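Local coordinates for Ydr267cp (Saccharomyces cerevisiae, PDB 2HES), which is an essential component of the cytosolic iron-sulfur protein assembly machinery, required for the maturation of iron-sulfur proteins outside the mitochondria, at residues D175-I179 with A191-H196; T222-K227 with W239-L245; K11-I17 with G315-V321. All coordinates share one frame; numbering follows the deposited sequence.

How the interactions relate
The chain is a seven-bladed WD40 beta-propeller of four-stranded antiparallel sheets. Interaction 1 joins the third and fourth strands (177-183 and 186-193) of the blade formed by residues 156-193, and interaction 2 does the same in the next blade (223-231 and 237-244). Their centres lie about 11 Å apart and they touch, Leu193 packing on Trp239 and His196 on Thr222 and Arg224. Interaction 3 lies about 30 Å from either, between centres, and on the opposite side of the propeller from interaction 1. Its two segments come before and after the others in the chain, bringing the N-terminal and C-terminal ends together. Two contacts thus build neighbouring blades, while the third closes the ring.

Interaction 1. Residues D175-I179 with A191-H196; sequences DTVRI and AVLNGH
Arg178 and Val192 run side by side on one face of an antiparallel strand pair. The CG2 methyl of Val192 lies over a face of the guanidinium, offset toward its rim, with Val192 CG2 3.2 Å from Arg178 NH1. Arg178 gets there by turning CG opposite its carbonyl carbon (chi1 -77°) and stretching out from CG to NE. The other methyl, Val192 CG1, meets Thr176 CB at 3.9 Å. Thr176 in turn lays its CG2 3.4 Å from Asn194 OD1, while its hydroxyl is taken by Asp174.

On the reverse face Val177 and Leu193 point the same way, Val177 CB 4.0 Å from Leu193 CB, and Ile179 CG1 rests on the Ala191 methyl. Leu214 and Trp239 of the next blade pack against this apolar side. The backbone is held by a nearly straight bond from Leu193 N to Val177 O (2.8 Å) and another from Ile179 N to Ala191 O (3.0 Å); the two return bonds are weak.

On the Asp175 side of Val177 direct pairing ends and water takes over. One water gives hydrogens to Asp175 O and Leu193 O and accepts from His196 N at 2.9 Å; a second accepts from Gly195 N and donates to Asp175 O and His196 O. The His196 imidazole bonds to Ser216 and Asp220, the arrangement of the WD40 structural tetrad.

Chemically, the contact is an apolar face turned to the neighbouring blade, a mixed polar face behind it, and a hydrated end where bridging waters satisfy backbone groups as direct pairing weakens and then stops.

Interaction 2. Residues T222-K227 with W239-L245; sequences TVRVWK and WVCEAIL
Trp226 and Trp239 meet with their side chains nearly at right angles. Their five-membered rings are set obliquely, centroids 5.9 Å apart and planes at 66°. Trp239 lays one ring face over the Lys227 backbone carbonyl; the ring's other face meets Leu193 of the preceding blade, and the side chain also touches Leu214. The corner of the ring nearest Trp226 is modelled too close, so its exact place is doubtful. A leucine in place of Trp239 would probably lose the flat cover over the Lys227 carbonyl and open a gap between the two blades.

Cys241 covers a face of Trp226: Cys241 CB makes a CH-pi contact 4.0 Å from the centroid of the Trp226 six-membered ring. With Cys241 SG anti to the backbone N (chi1 174°), the sulfur hangs above the same ring at a greater distance and comes to 3.7 Å from Arg224 NH1. Arg224 runs extended beside Ile244, whose CD1 sits over a guanidinium face, 3.7 Å from Arg224 NH2. On the other side of the sheet Val223 CG1 packs on Leu245 CD1 at 3.6 Å.

The register slips by one residue at Val225: a classic beta bulge sets Glu242 and Ala243 together against it. Val225 O accepts from Glu242 N at 2.7 Å and only weakly from Ala243 N. The Glu242 carboxylate crosses the bent Lys227 chain in a salt bridge whose hydrogen bond, Lys227 NZ to Glu242 OE1 at 3.4 Å, is weak; OE2 pairs with Arg213.

Trp226 NE1 bonds to Ser216, completing a WD40 tetrad with His196 and Asp220. The chemistry is therefore divided: thiol and aromatic packing back this buried network, whereas the Glu242 carboxylate lies between the cationic Lys227 and Arg213.

Interaction 3. Residues K11-I17 with G315-V321; sequences KLYKEKI and GGDDGIV
With CG1 opposite its carbonyl carbon (chi1 -67°), Ile17 drives CD1 into the bend of residues 315-321, 3.4 Å from Gly319 C and 3.7 Å from Val321 CG2. Leu12 CD1 reaches the same valine methyl. Lys11 starts anti to its backbone N (chi1 -171°), passes across Ile320 with Lys11 CB 3.8 Å from Ile320 CG1, then bends at its last torsion (72°). That bend returns Lys11 NZ to Tyr13 O, in the carbonyl plane on a lone pair at 3.1 Å, and sets NZ 2.7 Å from Asp318 O.

Residues 316-319 form a type I turn whose carbonyls grip residues 11-17. Gly319 O takes two donors, Leu12 N at 2.9 Å and Tyr13 N at 3.2 Å. Gly316 O is held from opposite faces of its plane by Ile17 N and by Gly319 N. Gly319 has positive phi, and a CB there would run into Tyr13 O, so glycine suits both the turn and the close approach.

Lys16 and Asp317 lie alongside each other in a long salt bridge, less certain because Asp317 OD1 is crowded in the model, and a water spans Lys16 NZ and Asp317 OD2. The aspartate is also bound by Asn299.

Strand 5-11, which ends at Lys11 and pairs there with Ile320, forms the outer edge of the sheet made with strands 298-303, 312-316 and 320-325. A final blade built from both chain ends is the "Velcro" closure characteristic of WD40 propellers, and this contact ties it to the first blade, whose first strand follows this loop.

Interaction 1. Residues D175-I179 with A191-H196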
loop_
_atom_site.group_PDB
_atom_site.type_symbol
_atom_site.label_atom_id
_atom_site.label_comp_id
_atom_site.label_asym_id
_atom_site.label_seq_id
_atom_site.Cartn_x
_atom_site.Cartn_y
_atom_site.Cartn_z
ATOM N N ASP A 175 4.401 -15.063 -6.219
ATOM C CA ASP A 175 4.749 -14.369 -7.490
ATOM C C ASP A 175 3.543 -13.849 -8.283
ATOM O O ASP A 175 3.710 -13.336 -9.418
ATOM C CB ASP A 175 5.603 -15.240 -8.435
ATOM C CG ASP A 175 6.875 -15.769 -7.789
ATOM O OD1 ASP A 175 7.292 -15.292 -6.717
ATOM O OD2 ASP A 175 7.480 -16.669 -8.406
ATOM N N THR A 176 2.365 -13.954 -7.680
ATOM C CA THR A 176 1.136 -13.462 -8.341
ATOM C C THR A 176 0.498 -12.269 -7.639
ATOM O O THR A 176 0.802 -11.944 -6.482
ATOM C CB THR A 176 0.069 -14.552 -8.506
ATOM O OG1 THR A 176 -0.554 -14.832 -7.228
ATOM C CG2 THR A 176 0.692 -15.826 -9.094
ATOM N N VAL A 177 -0.265 -11.519 -8.432
ATOM C CA VAL A 177 -1.278 -10.607 -7.902
ATOM C C VAL A 177 -2.638 -11.298 -8.164
ATOM O O VAL A 177 -2.861 -11.835 -9.254
ATOM C CB VAL A 177 -1.236 -9.238 -8.609
ATOM C CG1 VAL A 177 -2.446 -8.375 -8.160
ATOM C CG2 VAL A 177 0.084 -8.527 -8.337
ATOM N N ARG A 178 -3.545 -11.275 -7.174
ATOM C CA ARG A 178 -4.900 -11.763 -7.372
ATOM C C ARG A 178 -5.865 -10.598 -7.253
ATOM O O ARG A 178 -5.660 -9.689 -6.439
ATOM C CB ARG A 178 -5.283 -12.884 -6.390
ATOM C CG ARG A 178 -4.652 -14.206 -6.831
ATOM C CD ARG A 178 -5.085 -15.342 -5.925
ATOM N NE ARG A 178 -4.445 -16.561 -6.363
ATOM C CZ ARG A 178 -5.005 -17.551 -7.028
ATOM N NH1 ARG A 178 -6.295 -17.523 -7.360
ATOM N NH2 ARG A 178 -4.225 -18.583 -7.373
ATOM N N ILE A 179 -6.902 -10.648 -8.072
ATOM C CA ILE A 179 -7.957 -9.619 -8.060
ATOM C C ILE A 179 -9.178 -10.271 -7.480
ATOM O O ILE A 179 -9.551 -11.390 -7.897
ATOM C CB ILE A 179 -8.247 -9.088 -9.532
ATOM C CG1 ILE A 179 -6.996 -8.584 -10.257
ATOM C CG2 ILE A 179 -9.364 -7.989 -9.492
ATOM C CD1 ILE A 179 -6.294 -7.448 -9.524
ATOM N N ALA A 191 -9.293 -12.976 -10.998
ATOM C CA ALA A 191 -8.101 -13.078 -11.888
ATOM C C ALA A 191 -6.825 -13.347 -11.136
ATOM O O ALA A 191 -6.654 -12.907 -10.021
ATOM C CB ALA A 191 -7.977 -11.785 -12.708
ATOM N N VAL A 192 -5.921 -14.083 -11.758
ATOM C CA VAL A 192 -4.606 -14.321 -11.226
ATOM C C VAL A 192 -3.667 -13.716 -12.292
ATOM O O VAL A 192 -3.726 -14.108 -13.485
ATOM C CB VAL A 192 -4.306 -15.821 -11.076
ATOM C CG1 VAL A 192 -2.926 -16.001 -10.464
ATOM C CG2 VAL A 192 -5.406 -16.548 -10.281
ATOM N N LEU A 193 -2.895 -12.725 -11.877
ATOM C CA LEU A 193 -1.930 -12.019 -12.714
ATOM C C LEU A 193 -0.573 -12.721 -12.598
ATOM O O LEU A 193 0.168 -12.510 -11.629
ATOM C CB LEU A 193 -1.807 -10.549 -12.301
ATOM C CG LEU A 193 -3.088 -9.697 -12.407
ATOM C CD1 LEU A 193 -2.933 -8.249 -12.090
ATOM C CD2 LEU A 193 -3.584 -9.794 -13.741
ATOM N N ASN A 194 -0.288 -13.553 -13.605
ATOM C CA ASN A 194 0.881 -14.425 -13.666
ATOM C C ASN A 194 1.894 -13.756 -14.568
ATOM O O ASN A 194 1.555 -13.347 -15.695
ATOM C CB ASN A 194 0.497 -15.734 -14.327
ATOM C CG ASN A 194 -0.335 -16.608 -13.458
ATOM O OD1 ASN A 194 -0.035 -16.786 -12.278
ATOM N ND2 ASN A 194 -1.379 -17.205 -14.040
ATOM N N GLY A 195 3.120 -13.618 -14.077
ATOM C CA GLY A 195 4.200 -13.119 -14.910
ATOM C C GLY A 195 5.459 -12.737 -14.152
ATOM O O GLY A 195 6.598 -12.911 -14.660
ATOM N N HIS A 196 5.296 -12.164 -12.957
ATOM C CA HIS A 196 6.487 -11.788 -12.215
ATOM C C HIS A 196 7.238 -13.092 -11.890
ATOM O O HIS A 196 6.640 -14.184 -11.759
ATOM C CB HIS A 196 6.146 -11.051 -10.899
ATOM C CG HIS A 196 5.898 -9.581 -11.054
ATOM N ND1 HIS A 196 6.850 -8.695 -11.513
ATOM C CD2 HIS A 196 4.803 -8.831 -10.754
ATOM C CE1 HIS A 196 6.344 -7.474 -11.515
ATOM N NE2 HIS A 196 5.110 -7.534 -11.057
HETATM O O HOH W 1 2.885 -11.732 -11.316
HETATM O O HOH W 2 3.758 -15.186 -11.825
HETATM O O HOH W 3 6.917 -17.145 -11.256
#

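Interaction 2. Residues T222-K227 with W239-L245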
loop_
_atom_site.group_PDB
_atom_site.type_symbol
_atom_site.label_atom_id
_atom_site.label_comp_id
_atom_site.label_asym_id
_atom_site.label_seq_id
_atom_site.Cartn_x
_atom_site.Cartn_y
_atom_site.Cartn_z
ATOM N N THR A 222 11.404 -5.629 -11.529
ATOM C CA THR A 222 10.567 -4.961 -12.501
ATOM C C THR A 222 9.329 -4.359 -11.860
ATOM O O THR A 222 8.931 -4.760 -10.766
ATOM C CB THR A 222 10.096 -5.909 -13.636
ATOM O OG1 THR A 222 9.222 -6.929 -13.118
ATOM C CG2 THR A 222 11.302 -6.588 -14.327
ATOM N N VAL A 223 8.767 -3.401 -12.591
ATOM C CA VAL A 223 7.389 -2.876 -12.334
ATOM C C VAL A 223 6.595 -3.224 -13.553
ATOM O O VAL A 223 7.024 -2.856 -14.669
ATOM C CB VAL A 223 7.387 -1.362 -12.148
ATOM C CG1 VAL A 223 5.966 -0.915 -11.817
ATOM C CG2 VAL A 223 8.316 -1.045 -10.971
ATOM N N ARG A 224 5.522 -3.999 -13.378
ATOM C CA ARG A 224 4.615 -4.364 -14.521
ATOM C C ARG A 224 3.375 -3.494 -14.504
ATOM O O ARG A 224 2.892 -3.106 -13.427
ATOM C CB ARG A 224 4.192 -5.837 -14.403
ATOM C CG ARG A 224 5.324 -6.848 -14.754
ATOM C CD ARG A 224 4.916 -8.351 -14.681
ATOM N NE ARG A 224 6.045 -9.107 -15.291
ATOM C CZ ARG A 224 5.962 -9.919 -16.355
ATOM N NH1 ARG A 224 4.800 -10.164 -16.916
ATOM N NH2 ARG A 224 7.069 -10.507 -16.827
ATOM N N VAL A 225 2.810 -3.226 -15.679
ATOM C CA VAL A 225 1.520 -2.565 -15.761
ATOM C C VAL A 225 0.601 -3.605 -16.407
ATOM O O VAL A 225 0.913 -4.160 -17.469
ATOM C CB VAL A 225 1.598 -1.302 -16.579
ATOM C CG1 VAL A 225 0.246 -0.703 -16.821
ATOM C CG2 VAL A 225 2.501 -0.288 -15.890
ATOM N N TRP A 226 -0.497 -3.880 -15.714
ATOM C CA TRP A 226 -1.441 -4.888 -16.124
ATOM C C TRP A 226 -2.701 -4.165 -16.563
ATOM O O TRP A 226 -3.116 -3.186 -15.917
ATOM C CB TRP A 226 -1.784 -5.746 -14.908
ATOM C CG TRP A 226 -0.615 -6.385 -14.234
ATOM C CD1 TRP A 226 0.148 -5.858 -13.184
ATOM C CD2 TRP A 226 -0.112 -7.711 -14.473
ATOM N NE1 TRP A 226 1.123 -6.789 -12.819
ATOM C CE2 TRP A 226 0.954 -7.931 -13.567
ATOM C CE3 TRP A 226 -0.465 -8.753 -15.371
ATOM C CZ2 TRP A 226 1.697 -9.142 -13.551
ATOM C CZ3 TRP A 226 0.293 -9.971 -15.342
ATOM C CH2 TRP A 226 1.344 -10.133 -14.445
ATOM N N LYS A 227 -3.386 -4.738 -17.543
ATOM C CA LYS A 227 -4.575 -4.125 -18.107
ATOM C C LYS A 227 -5.731 -5.107 -18.146
ATOM O O LYS A 227 -5.582 -6.225 -18.634
ATOM C CB LYS A 227 -4.276 -3.761 -19.539
ATOM C CG LYS A 227 -5.534 -3.284 -20.340
ATOM C CD LYS A 227 -5.087 -2.886 -21.789
ATOM C CE LYS A 227 -4.238 -1.707 -21.923
ATOM N NZ LYS A 227 -3.890 -1.858 -23.428
ATOM N N TRP A 239 -7.055 -10.450 -17.850
ATOM C CA TRP A 239 -6.087 -9.394 -17.597
ATOM C C TRP A 239 -4.750 -9.802 -18.283
ATOM O O TRP A 239 -4.417 -11.019 -18.311
ATOM C CB TRP A 239 -6.006 -9.259 -16.051
ATOM C CG TRP A 239 -5.711 -7.976 -15.580
ATOM C CD1 TRP A 239 -4.565 -7.335 -15.878
ATOM C CD2 TRP A 239 -6.462 -7.077 -14.691
ATOM N NE1 TRP A 239 -4.534 -6.122 -15.272
ATOM C CE2 TRP A 239 -5.663 -5.923 -14.548
ATOM C CE3 TRP A 239 -7.726 -7.113 -14.032
ATOM C CZ2 TRP A 239 -6.030 -4.832 -13.781
ATOM C CZ3 TRP A 239 -8.088 -5.999 -13.248
ATOM C CH2 TRP A 239 -7.233 -4.870 -13.158
ATOM N N VAL A 240 -4.015 -8.842 -18.863
ATOM C CA VAL A 240 -2.662 -9.137 -19.434
ATOM C C VAL A 240 -1.673 -8.112 -18.916
ATOM O O VAL A 240 -2.085 -7.059 -18.505
ATOM C CB VAL A 240 -2.618 -9.127 -20.985
ATOM C CG1 VAL A 240 -3.531 -10.252 -21.519
ATOM C CG2 VAL A 240 -2.920 -7.676 -21.578
ATOM N N CYS A 241 -0.374 -8.449 -18.904
ATOM C CA CYS A 241 0.643 -7.464 -18.575
ATOM C C CYS A 241 0.898 -6.692 -19.868
ATOM O O CYS A 241 1.305 -7.301 -20.891
ATOM C CB CYS A 241 1.927 -8.173 -18.132
ATOM S SG CYS A 241 3.199 -6.954 -17.903
ATOM N N GLU A 242 0.567 -5.410 -19.873
ATOM C CA GLU A 242 0.742 -4.626 -21.090
ATOM C C GLU A 242 2.099 -3.980 -21.251
ATOM O O GLU A 242 2.482 -3.653 -22.351
ATOM C CB GLU A 242 -0.321 -3.560 -21.133
ATOM C CG GLU A 242 -0.005 -2.364 -20.383
ATOM C CD GLU A 242 -0.869 -1.189 -20.843
ATOM O OE1 GLU A 242 -0.955 -0.839 -22.026
ATOM O OE2 GLU A 242 -1.520 -0.661 -19.993
ATOM N N ALA A 243 2.850 -3.816 -20.156
ATOM C CA ALA A 243 4.162 -3.163 -20.247
ATOM C C ALA A 243 4.999 -3.562 -19.078
ATOM O O ALA A 243 4.448 -3.805 -18.011
ATOM C CB ALA A 243 3.979 -1.681 -20.183
ATOM N N ILE A 244 6.315 -3.566 -19.281
ATOM C CA ILE A 244 7.280 -3.564 -18.163
ATOM C C ILE A 244 7.976 -2.192 -18.214
ATOM O O ILE A 244 8.474 -1.765 -19.286
ATOM C CB ILE A 244 8.271 -4.765 -18.244
ATOM C CG1 ILE A 244 7.528 -6.097 -18.007
ATOM C CG2 ILE A 244 9.314 -4.642 -17.152
ATOM C CD1 ILE A 244 8.360 -7.371 -18.332
ATOM N N LEU A 245 8.003 -1.469 -17.083
ATOM C CA LEU A 245 8.573 -0.105 -17.105
ATOM C C LEU A 245 10.075 -0.136 -17.378
ATOM O O LEU A 245 10.734 -1.159 -17.129
ATOM C CB LEU A 245 8.287 0.660 -15.799
ATOM C CG LEU A 245 6.807 0.723 -15.391
ATOM C CD1 LEU A 245 6.640 1.646 -14.194
ATOM C CD2 LEU A 245 5.984 1.210 -16.535
HETATM O O HOH W 4 10.626 -2.412 -14.622
#

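Interaction 3. Residues K11-I17 with G315-V321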
loop_
_atom_site.group_PDB
_atom_site.type_symbol
_atom_site.label_atom_id
_atom_site.label_comp_id
_atom_site.label_asym_id
_atom_site.label_seq_id
_atom_site.Cartn_x
_atom_site.Cartn_y
_atom_site.Cartn_z
ATOM N N LYS A 11 13.178 12.376 10.843
ATOM C CA LYS A 11 13.495 11.142 11.526
ATOM C C LYS A 11 12.475 10.871 12.623
ATOM O O LYS A 11 12.297 11.702 13.529
ATOM C CB LYS A 11 14.918 11.128 12.109
ATOM C CG LYS A 11 15.299 9.741 12.621
ATOM C CD LYS A 11 16.732 9.656 13.069
ATOM C CE LYS A 11 17.022 8.291 13.633
ATOM N NZ LYS A 11 17.090 7.232 12.608
ATOM N N LEU A 12 11.862 9.691 12.555
ATOM C CA LEU A 12 10.781 9.276 13.460
ATOM C C LEU A 12 11.102 8.119 14.398
ATOM O O LEU A 12 10.597 8.076 15.530
ATOM C CB LEU A 12 9.537 8.907 12.641
ATOM C CG LEU A 12 8.805 9.970 11.819
ATOM C CD1 LEU A 12 7.676 9.278 11.032
ATOM C CD2 LEU A 12 8.238 11.064 12.674
ATOM N N TYR A 13 11.872 7.143 13.924
ATOM C CA TYR A 13 12.245 5.973 14.707
ATOM C C TYR A 13 13.718 5.716 14.472
ATOM O O TYR A 13 14.324 6.351 13.593
ATOM C CB TYR A 13 11.516 4.713 14.232
ATOM C CG TYR A 13 10.019 4.778 14.139
ATOM C CD1 TYR A 13 9.217 4.264 15.153
ATOM C CD2 TYR A 13 9.394 5.321 13.002
ATOM C CE1 TYR A 13 7.818 4.309 15.052
ATOM C CE2 TYR A 13 8.001 5.370 12.902
ATOM C CZ TYR A 13 7.235 4.854 13.912
ATOM O OH TYR A 13 5.867 4.907 13.768
ATOM N N LYS A 14 14.262 4.759 15.221
ATOM C CA LYS A 14 15.605 4.224 14.958
ATOM C C LYS A 14 15.543 2.860 14.256
ATOM O O LYS A 14 16.593 2.268 13.958
ATOM C CB LYS A 14 16.435 4.108 16.250
ATOM C CG LYS A 14 16.773 5.429 16.942
ATOM C CD LYS A 14 18.222 5.446 17.479
ATOM C CE LYS A 14 18.545 4.306 18.450
ATOM N NZ LYS A 14 19.282 3.171 17.794
ATOM N N GLU A 15 14.323 2.381 13.988
ATOM C CA GLU A 15 14.061 1.083 13.359
ATOM C C GLU A 15 13.393 1.320 12.000
ATOM O O GLU A 15 12.986 2.433 11.724
ATOM C CB GLU A 15 13.143 0.242 14.259
ATOM C CG GLU A 15 13.842 -0.455 15.438
ATOM C CD GLU A 15 14.651 -1.690 15.016
ATOM O OE1 GLU A 15 14.065 -2.621 14.421
ATOM O OE2 GLU A 15 15.871 -1.733 15.290
ATOM N N LYS A 16 13.286 0.276 11.173
ATOM C CA LYS A 16 12.653 0.355 9.838
ATOM C C LYS A 16 11.299 1.083 9.845
ATOM O O LYS A 16 10.545 0.951 10.794
ATOM C CB LYS A 16 12.434 -1.063 9.294
ATOM C CG LYS A 16 12.075 -1.125 7.816
ATOM C CD LYS A 16 11.751 -2.551 7.304
ATOM C CE LYS A 16 12.772 -3.594 7.727
ATOM N NZ LYS A 16 12.841 -4.679 6.703
ATOM N N ILE A 17 11.000 1.846 8.799
ATOM C CA ILE A 17 9.607 2.249 8.560
ATOM C C ILE A 17 9.077 1.320 7.503
ATOM O O ILE A 17 9.691 1.190 6.438
ATOM C CB ILE A 17 9.469 3.672 8.098
ATOM C CG1 ILE A 17 9.893 4.593 9.247
ATOM C CG2 ILE A 17 8.009 3.953 7.619
ATOM C CD1 ILE A 17 10.088 5.978 8.854
ATOM N N GLY A 315 9.648 6.152 2.852
ATOM C CA GLY A 315 10.022 5.567 4.137
ATOM C C GLY A 315 11.065 4.458 4.061
ATOM O O GLY A 315 10.908 3.469 3.320
ATOM N N GLY A 316 12.114 4.575 4.883
ATOM C CA GLY A 316 13.289 3.718 4.719
ATOM C C GLY A 316 13.759 3.022 5.981
ATOM O O GLY A 316 13.214 3.252 7.066
ATOM N N ASP A 317 14.775 2.171 5.840
ATOM C CA ASP A 317 15.255 1.310 6.927
ATOM C C ASP A 317 15.954 2.148 8.016
ATOM O O ASP A 317 16.283 1.619 9.075
ATOM C CB ASP A 317 16.205 0.201 6.405
ATOM C CG ASP A 317 15.473 -1.135 6.026
ATOM O OD1 ASP A 317 14.243 -1.205 6.171
ATOM O OD2 ASP A 317 16.129 -2.143 5.628
ATOM N N ASP A 318 16.171 3.428 7.736
ATOM C CA ASP A 318 16.838 4.350 8.696
ATOM C C ASP A 318 15.863 5.077 9.617
ATOM O O ASP A 318 16.273 5.960 10.401
ATOM C CB ASP A 318 17.670 5.396 7.953
ATOM C CG ASP A 318 16.935 5.996 6.775
ATOM O OD1 ASP A 318 15.816 5.514 6.486
ATOM O OD2 ASP A 318 17.470 6.918 6.114
ATOM N N GLY A 319 14.573 4.771 9.498
ATOM C CA GLY A 319 13.572 5.373 10.399
ATOM C C GLY A 319 13.188 6.794 10.031
ATOM O O GLY A 319 12.571 7.514 10.827
ATOM N N ILE A 320 13.513 7.189 8.804
ATOM C CA ILE A 320 13.245 8.508 8.301
ATOM C C ILE A 320 12.110 8.483 7.277
ATOM O O ILE A 320 12.019 7.558 6.455
ATOM C CB ILE A 320 14.551 9.132 7.667
ATOM C CG1 ILE A 320 15.597 9.386 8.765
ATOM C CG2 ILE A 320 14.263 10.375 6.858
ATOM C CD1 ILE A 320 16.776 10.266 8.312
ATOM N N VAL A 321 11.259 9.491 7.323
ATOM C CA VAL A 321 10.385 9.787 6.192
ATOM C C VAL A 321 10.942 10.991 5.459
ATOM O O VAL A 321 10.982 12.114 6.001
ATOM C CB VAL A 321 8.914 10.083 6.612
ATOM C CG1 VAL A 321 8.087 10.432 5.397
ATOM C CG2 VAL A 321 8.327 8.904 7.323
HETATM O O HOH W 5 17.771 2.419 11.630
HETATM O O HOH W 6 15.487 -5.004 6.859
#